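MRNA export factor MEX67 (Candida albicans, PDB 1Q40) probably helps carry messenger RNA out of the nucleus, this fragment being its middle, NTF2-like domain. Local coordinates at residues Glu34-Ile37 against Leu38-Asn41; Ile100-Ser103 against Phe104-Leu107. All blocks are in the same frame, centred on the assembly; numbering follows the deposited sequence.

Interaction 1 of 2, residues Glu34-Ile37 against Leu38-Asn41; sequences ELMI and LYQN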
ATOM      1  N   GLU B  34     -24.250  -3.219   8.872  1.00 45.12           N
ATOM      2  CA  GLU B  34     -23.907  -3.856  10.144  1.00 46.83           C
ATOM      3  C   GLU B  34     -22.481  -3.552  10.625  1.00 46.31           C
ATOM      4  O   GLU B  34     -22.159  -3.767  11.801  1.00 46.75           O
ATOM      5  CB  GLU B  34     -24.110  -5.366  10.046  1.00 48.05           C
ATOM      6  CG  GLU B  34     -25.563  -5.779   9.836  1.00 51.33           C
ATOM      7  CD  GLU B  34     -25.846  -7.217  10.245  1.00 56.16           C
ATOM      8  OE1 GLU B  34     -26.148  -8.041   9.349  1.00 58.83           O
ATOM      9  OE2 GLU B  34     -25.781  -7.525  11.460  1.00 60.14           O
ATOM     10  N   LEU B  35     -21.638  -3.057   9.715  1.00 44.59           N
ATOM     11  CA  LEU B  35     -20.266  -2.672  10.041  1.00 44.05           C
ATOM     12  C   LEU B  35     -20.156  -1.287  10.670  1.00 43.82           C
ATOM     13  O   LEU B  35     -19.127  -0.967  11.251  1.00 43.38           O
ATOM     14  CB  LEU B  35     -19.399  -2.697   8.779  1.00 43.02           C
ATOM     15  CG  LEU B  35     -19.212  -4.073   8.135  1.00 43.54           C
ATOM     16  CD1 LEU B  35     -18.732  -3.923   6.687  1.00 43.33           C
ATOM     17  CD2 LEU B  35     -18.251  -4.918   8.960  1.00 44.37           C
HETATM   18  N   MSE B  36     -21.202  -0.471  10.556  1.00 43.69           N
HETATM   19  CA  MSE B  36     -21.104   0.956  10.886  1.00 43.78           C
HETATM   20  C   MSE B  36     -20.914   1.277  12.362  1.00 45.32           C
HETATM   21  O   MSE B  36     -20.493   2.376  12.694  1.00 45.42           O
HETATM   22  CB  MSE B  36     -22.300   1.732  10.319  1.00 43.44           C
HETATM   23  CG  MSE B  36     -22.441   1.610   8.802  1.00 41.90           C
HETATM   24 SE   MSE B  36     -20.715   1.763   7.825  1.00 40.06          SE
HETATM   25  CE  MSE B  36     -20.081   3.401   8.647  1.00 40.03           C
ATOM     26  N   ILE B  37     -21.202   0.319  13.239  1.00 47.03           N
ATOM     27  CA  ILE B  37     -20.874   0.442  14.659  1.00 48.91           C
ATOM     28  C   ILE B  37     -19.354   0.606  14.900  1.00 48.35           C
ATOM     29  O   ILE B  37     -18.942   1.253  15.863  1.00 48.97           O
ATOM     30  CB  ILE B  37     -21.455  -0.770  15.457  1.00 50.50           C
ATOM     31  CG1 ILE B  37     -21.403  -0.517  16.971  1.00 53.66           C
ATOM     32  CG2 ILE B  37     -20.721  -2.061  15.116  1.00 50.94           C
ATOM     33  CD1 ILE B  37     -22.400   0.541  17.471  1.00 55.70           C
ATOM     34  N   LEU B  38     -18.532   0.038  14.016  1.00 47.00           N
ATOM     35  CA  LEU B  38     -17.073   0.155  14.120  1.00 46.45           C
ATOM     36  C   LEU B  38     -16.552   1.574  13.901  1.00 45.10           C
ATOM     37  O   LEU B  38     -15.444   1.892  14.288  1.00 44.52           O
ATOM     38  CB  LEU B  38     -16.380  -0.767  13.115  1.00 45.62           C
ATOM     39  CG  LEU B  38     -16.609  -2.266  13.254  1.00 47.78           C
ATOM     40  CD1 LEU B  38     -16.060  -2.990  12.036  1.00 47.23           C
ATOM     41  CD2 LEU B  38     -15.968  -2.788  14.533  1.00 50.10           C
ATOM     42  N   TYR B  39     -17.346   2.422  13.270  1.00 44.28           N
ATOM     43  CA  TYR B  39     -16.882   3.748  12.897  1.00 43.64           C
ATOM     44  C   TYR B  39     -17.533   4.808  13.782  1.00 44.72           C
ATOM     45  O   TYR B  39     -18.692   4.671  14.169  1.00 45.25           O
ATOM     46  CB  TYR B  39     -17.171   3.992  11.415  1.00 41.93           C
ATOM     47  CG  TYR B  39     -16.468   3.004  10.501  1.00 40.30           C
ATOM     48  CD1 TYR B  39     -15.228   3.309   9.929  1.00 39.20           C
ATOM     49  CD2 TYR B  39     -17.034   1.767  10.214  1.00 39.23           C
ATOM     50  CE1 TYR B  39     -14.575   2.407   9.096  1.00 36.83           C
ATOM     51  CE2 TYR B  39     -16.393   0.859   9.382  1.00 37.88           C
ATOM     52  CZ  TYR B  39     -15.160   1.187   8.823  1.00 36.23           C
ATOM     53  OH  TYR B  39     -14.526   0.291   7.998  1.00 33.28           O
ATOM     54  N   GLN B  40     -16.767   5.846  14.113  1.00 44.87           N
ATOM     55  CA  GLN B  40     -17.247   6.962  14.925  1.00 46.17           C
ATOM     56  C   GLN B  40     -17.111   8.281  14.157  1.00 45.00           C
ATOM     57  O   GLN B  40     -16.764   8.275  12.976  1.00 43.08           O
ATOM     58  CB  GLN B  40     -16.467   7.012  16.237  1.00 47.95           C
ATOM     59  CG  GLN B  40     -16.520   5.725  17.042  1.00 50.78           C
ATOM     60  CD  GLN B  40     -17.859   5.510  17.731  1.00 55.09           C
ATOM     61  OE1 GLN B  40     -18.889   5.331  17.063  1.00 57.35           O
ATOM     62  NE2 GLN B  40     -17.851   5.513  19.067  1.00 57.74           N
ATOM     63  N   ASN B  41     -17.389   9.403  14.825  1.00 45.50           N
ATOM     64  CA  ASN B  41     -17.408  10.727  14.180  1.00 45.15           C
ATOM     65  C   ASN B  41     -16.094  11.133  13.514  1.00 43.54           C
ATOM     66  O   ASN B  41     -16.110  11.706  12.425  1.00 42.64           O
ATOM     67  CB  ASN B  41     -17.812  11.823  15.179  1.00 46.77           C
ATOM     68  CG  ASN B  41     -19.286  11.802  15.499  1.00 48.66           C
ATOM     69  OD1 ASN B  41     -20.086  11.272  14.739  1.00 50.66           O
ATOM     70  ND2 ASN B  41     -19.656  12.383  16.638  1.00 50.94           N
TER
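Met36 and Tyr39 form the tight side of this 3-10 turn. The selenomethionine chain is bent at both chi2 (-43°) and chi3 (-51°), which folds the end of the residue back toward the tyrosine. Met36 CE lies 3.8 Å from Tyr39 CD2, approaching the ring obliquely, and Met36 SE sits 5.2 Å from the Tyr39 ring centroid in a Met-aromatic contact. At the ring's edge, near its plane, Leu35 O comes within 3.6 Å of Tyr39 CD2. Leu35 O also accepts the Leu38 N-H at 3.0 Å, and Met36 O takes the Tyr39 N-H at 3.2 Å. Met36 O is gripped a second time by Gln97 NE2, while Tyr39 OH is anchored by Asp202 and Tyr24. Leu35 is buried too, against helix 14-29, but its side chain meets that of Leu38 more loosely, at 4.2 Å from Leu35 CD2 to Leu38 CD1. Toward solvent the packing slackens: Leu38, partly exposed, leans on Val199, and exposed Ile37 touches little here beyond the backbone of its neighbour Leu38. Two successive i to i+3 bonds are the signature of a 3-10 turn, which here lies within the loop that leads from helix 14-29 to strand 44-49 of the NTF2-like fold.

Interaction 2 of 2, residues Ile100-Ser103 against Phe104-Leu107; sequences IYKS and FQQL
Ile100 and Phe104, one helical turn apart, supply the apolar part of the contact. The CG2 methyl of Ile100 stands over the phenyl face, 3.8 Å from the Phe104 ring centroid, in a CH-pi contact. A second CH-pi contact joins Tyr101 to Gln105: Gln105 CG lies over the tyrosine face, 4.0 Å from the Tyr101 ring centroid. The amide beyond it stacks on the same ring, the two planes only 23° apart. Tyr101 CG is anti to its own nitrogen (chi1 180°), a turn that lays the ring against the extended glutamine, whose chain crosses it obliquely. Backbone bonds of helical i to i+4 type link Phe104 N to Ile100 O and Gln105 N to Tyr101 O, both at 3.0 Å. The pattern then changes, for Gln106 N bonds to Ser103 O at 3.1 Å and only weakly to Lys102 O. Gln106 NE2 reaches back to that Lys102 carbonyl at 3.0 Å, with the oxygen near the amide plane, while Asn76 holds Gln106 OE1. Among the charged groups, Lys102 pairs with Glu98. Chemically, the turn is two-sided: Ile100 and Phe104 are buried against the domain interior, whereas a side-chain amide helps satisfy a carbonyl where the helix runs out.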
ATOM      1  N   ILE B 100     -19.171   7.629   5.434  1.00 31.70           N
ATOM      2  CA  ILE B 100     -18.498   6.360   5.193  1.00 30.61           C
ATOM      3  C   ILE B 100     -19.485   5.315   4.680  1.00 30.27           C
ATOM      4  O   ILE B 100     -19.185   4.599   3.738  1.00 29.11           O
ATOM      5  CB  ILE B 100     -17.760   5.878   6.486  1.00 31.04           C
ATOM      6  CG1 ILE B 100     -16.571   6.816   6.792  1.00 30.13           C
ATOM      7  CG2 ILE B 100     -17.288   4.430   6.328  1.00 30.51           C
ATOM      8  CD1 ILE B 100     -15.882   6.576   8.137  1.00 30.65           C
ATOM      9  N   TYR B 101     -20.661   5.237   5.293  1.00 31.17           N
ATOM     10  CA  TYR B 101     -21.701   4.329   4.832  1.00 31.48           C
ATOM     11  C   TYR B 101     -22.083   4.635   3.378  1.00 30.63           C
ATOM     12  O   TYR B 101     -22.218   3.728   2.568  1.00 29.03           O
ATOM     13  CB  TYR B 101     -22.941   4.391   5.728  1.00 33.12           C
ATOM     14  CG  TYR B 101     -24.037   3.454   5.258  1.00 35.22           C
ATOM     15  CD1 TYR B 101     -23.792   2.096   5.099  1.00 37.39           C
ATOM     16  CD2 TYR B 101     -25.300   3.935   4.937  1.00 37.85           C
ATOM     17  CE1 TYR B 101     -24.785   1.233   4.649  1.00 39.56           C
ATOM     18  CE2 TYR B 101     -26.304   3.081   4.495  1.00 39.88           C
ATOM     19  CZ  TYR B 101     -26.039   1.734   4.356  1.00 40.20           C
ATOM     20  OH  TYR B 101     -27.026   0.886   3.915  1.00 43.92           O
ATOM     21  N   LYS B 102     -22.216   5.913   3.039  1.00 31.27           N
ATOM     22  CA  LYS B 102     -22.507   6.302   1.652  1.00 31.33           C
ATOM     23  C   LYS B 102     -21.398   5.855   0.673  1.00 30.04           C
ATOM     24  O   LYS B 102     -21.689   5.396  -0.425  1.00 29.63           O
ATOM     25  CB  LYS B 102     -22.776   7.807   1.559  1.00 32.36           C
ATOM     26  CG  LYS B 102     -24.110   8.220   2.162  1.00 36.32           C
ATOM     27  CD  LYS B 102     -24.380   9.735   2.101  1.00 39.86           C
ATOM     28  CE  LYS B 102     -25.553  10.104   3.006  1.00 43.69           C
ATOM     29  NZ  LYS B 102     -25.995  11.537   2.946  1.00 46.45           N
ATOM     30  N   SER B 103     -20.135   5.938   1.078  1.00 29.40           N
ATOM     31  CA  SER B 103     -19.045   5.431   0.239  1.00 28.36           C
ATOM     32  C   SER B 103     -19.162   3.921   0.045  1.00 27.38           C
ATOM     33  O   SER B 103     -18.961   3.421  -1.054  1.00 26.75           O
ATOM     34  CB  SER B 103     -17.670   5.741   0.835  1.00 28.31           C
ATOM     35  OG  SER B 103     -17.446   7.126   0.876  1.00 29.62           O
ATOM     36  N   PHE B 104     -19.483   3.209   1.120  1.00 27.70           N
ATOM     37  CA  PHE B 104     -19.622   1.755   1.081  1.00 27.46           C
ATOM     38  C   PHE B 104     -20.744   1.325   0.133  1.00 27.31           C
ATOM     39  O   PHE B 104     -20.626   0.301  -0.534  1.00 27.63           O
ATOM     40  CB  PHE B 104     -19.898   1.181   2.480  1.00 28.31           C
ATOM     41  CG  PHE B 104     -18.714   1.217   3.447  1.00 28.44           C
ATOM     42  CD1 PHE B 104     -17.438   1.633   3.063  1.00 28.22           C
ATOM     43  CD2 PHE B 104     -18.906   0.831   4.776  1.00 28.85           C
ATOM     44  CE1 PHE B 104     -16.378   1.651   3.990  1.00 28.24           C
ATOM     45  CE2 PHE B 104     -17.854   0.848   5.695  1.00 30.24           C
ATOM     46  CZ  PHE B 104     -16.582   1.258   5.298  1.00 28.09           C
ATOM     47  N   GLN B 105     -21.828   2.099   0.074  1.00 27.59           N
ATOM     48  CA  GLN B 105     -22.957   1.792  -0.815  1.00 27.76           C
ATOM     49  C   GLN B 105     -22.615   1.927  -2.296  1.00 27.16           C
ATOM     50  O   GLN B 105     -23.301   1.352  -3.134  1.00 27.57           O
ATOM     51  CB  GLN B 105     -24.148   2.715  -0.528  1.00 28.33           C
ATOM     52  CG  GLN B 105     -24.805   2.520   0.811  1.00 28.95           C
ATOM     53  CD  GLN B 105     -26.005   3.434   0.996  1.00 31.14           C
ATOM     54  OE1 GLN B 105     -25.856   4.658   1.061  1.00 31.88           O
ATOM     55  NE2 GLN B 105     -27.200   2.846   1.063  1.00 30.72           N
ATOM     56  N   GLN B 106     -21.576   2.704  -2.609  1.00 26.90           N
ATOM     57  CA  GLN B 106     -21.153   2.956  -3.987  1.00 26.82           C
ATOM     58  C   GLN B 106     -20.044   2.027  -4.492  1.00 26.08           C
ATOM     59  O   GLN B 106     -19.553   2.184  -5.610  1.00 26.23           O
ATOM     60  CB  GLN B 106     -20.690   4.405  -4.131  1.00 27.02           C
ATOM     61  CG  GLN B 106     -21.778   5.433  -3.846  1.00 29.42           C
ATOM     62  CD  GLN B 106     -21.224   6.839  -3.816  1.00 31.84           C
ATOM     63  OE1 GLN B 106     -20.797   7.364  -4.842  1.00 34.40           O
ATOM     64  NE2 GLN B 106     -21.191   7.432  -2.640  1.00 34.87           N
ATOM     65  N   LEU B 107     -19.645   1.068  -3.672  1.00 26.12           N
ATOM     66  CA  LEU B 107     -18.684   0.058  -4.081  1.00 25.58           C
ATOM     67  C   LEU B 107     -19.458  -1.211  -4.505  1.00 25.80           C
ATOM     68  O   LEU B 107     -20.423  -1.605  -3.843  1.00 25.41           O
ATOM     69  CB  LEU B 107     -17.704  -0.239  -2.943  1.00 25.67           C
ATOM     70  CG  LEU B 107     -16.728   0.909  -2.618  1.00 25.58           C
ATOM     71  CD1 LEU B 107     -16.037   0.693  -1.288  1.00 26.73           C
ATOM     72  CD2 LEU B 107     -15.704   1.081  -3.709  1.00 25.01           C
TER

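How the interactions relate
Following the chain from helix 14-29, interaction 1 comes first, as a local turn in the loop leading to strand 44-49. Interaction 2 opens only much later, at the C-terminal part of helix 96-105, so the two stand in series and neither encloses nor crosses the other; each closes no more than a turn. In space they meet, the centres of interaction 1 and interaction 2 lying about 12 Å apart. Met36 SE packs 3.7 Å from Phe104 CD2, and Tyr39 CD1 lies 3.8 Å from Ile100 CD1. Phe104 also meets Trp28 and Phe45 edge-to-face. Together the two turns join the loop, helices 14-29 and 96-105, and sheet strands 44-49 and 198-208 at one partly buried junction.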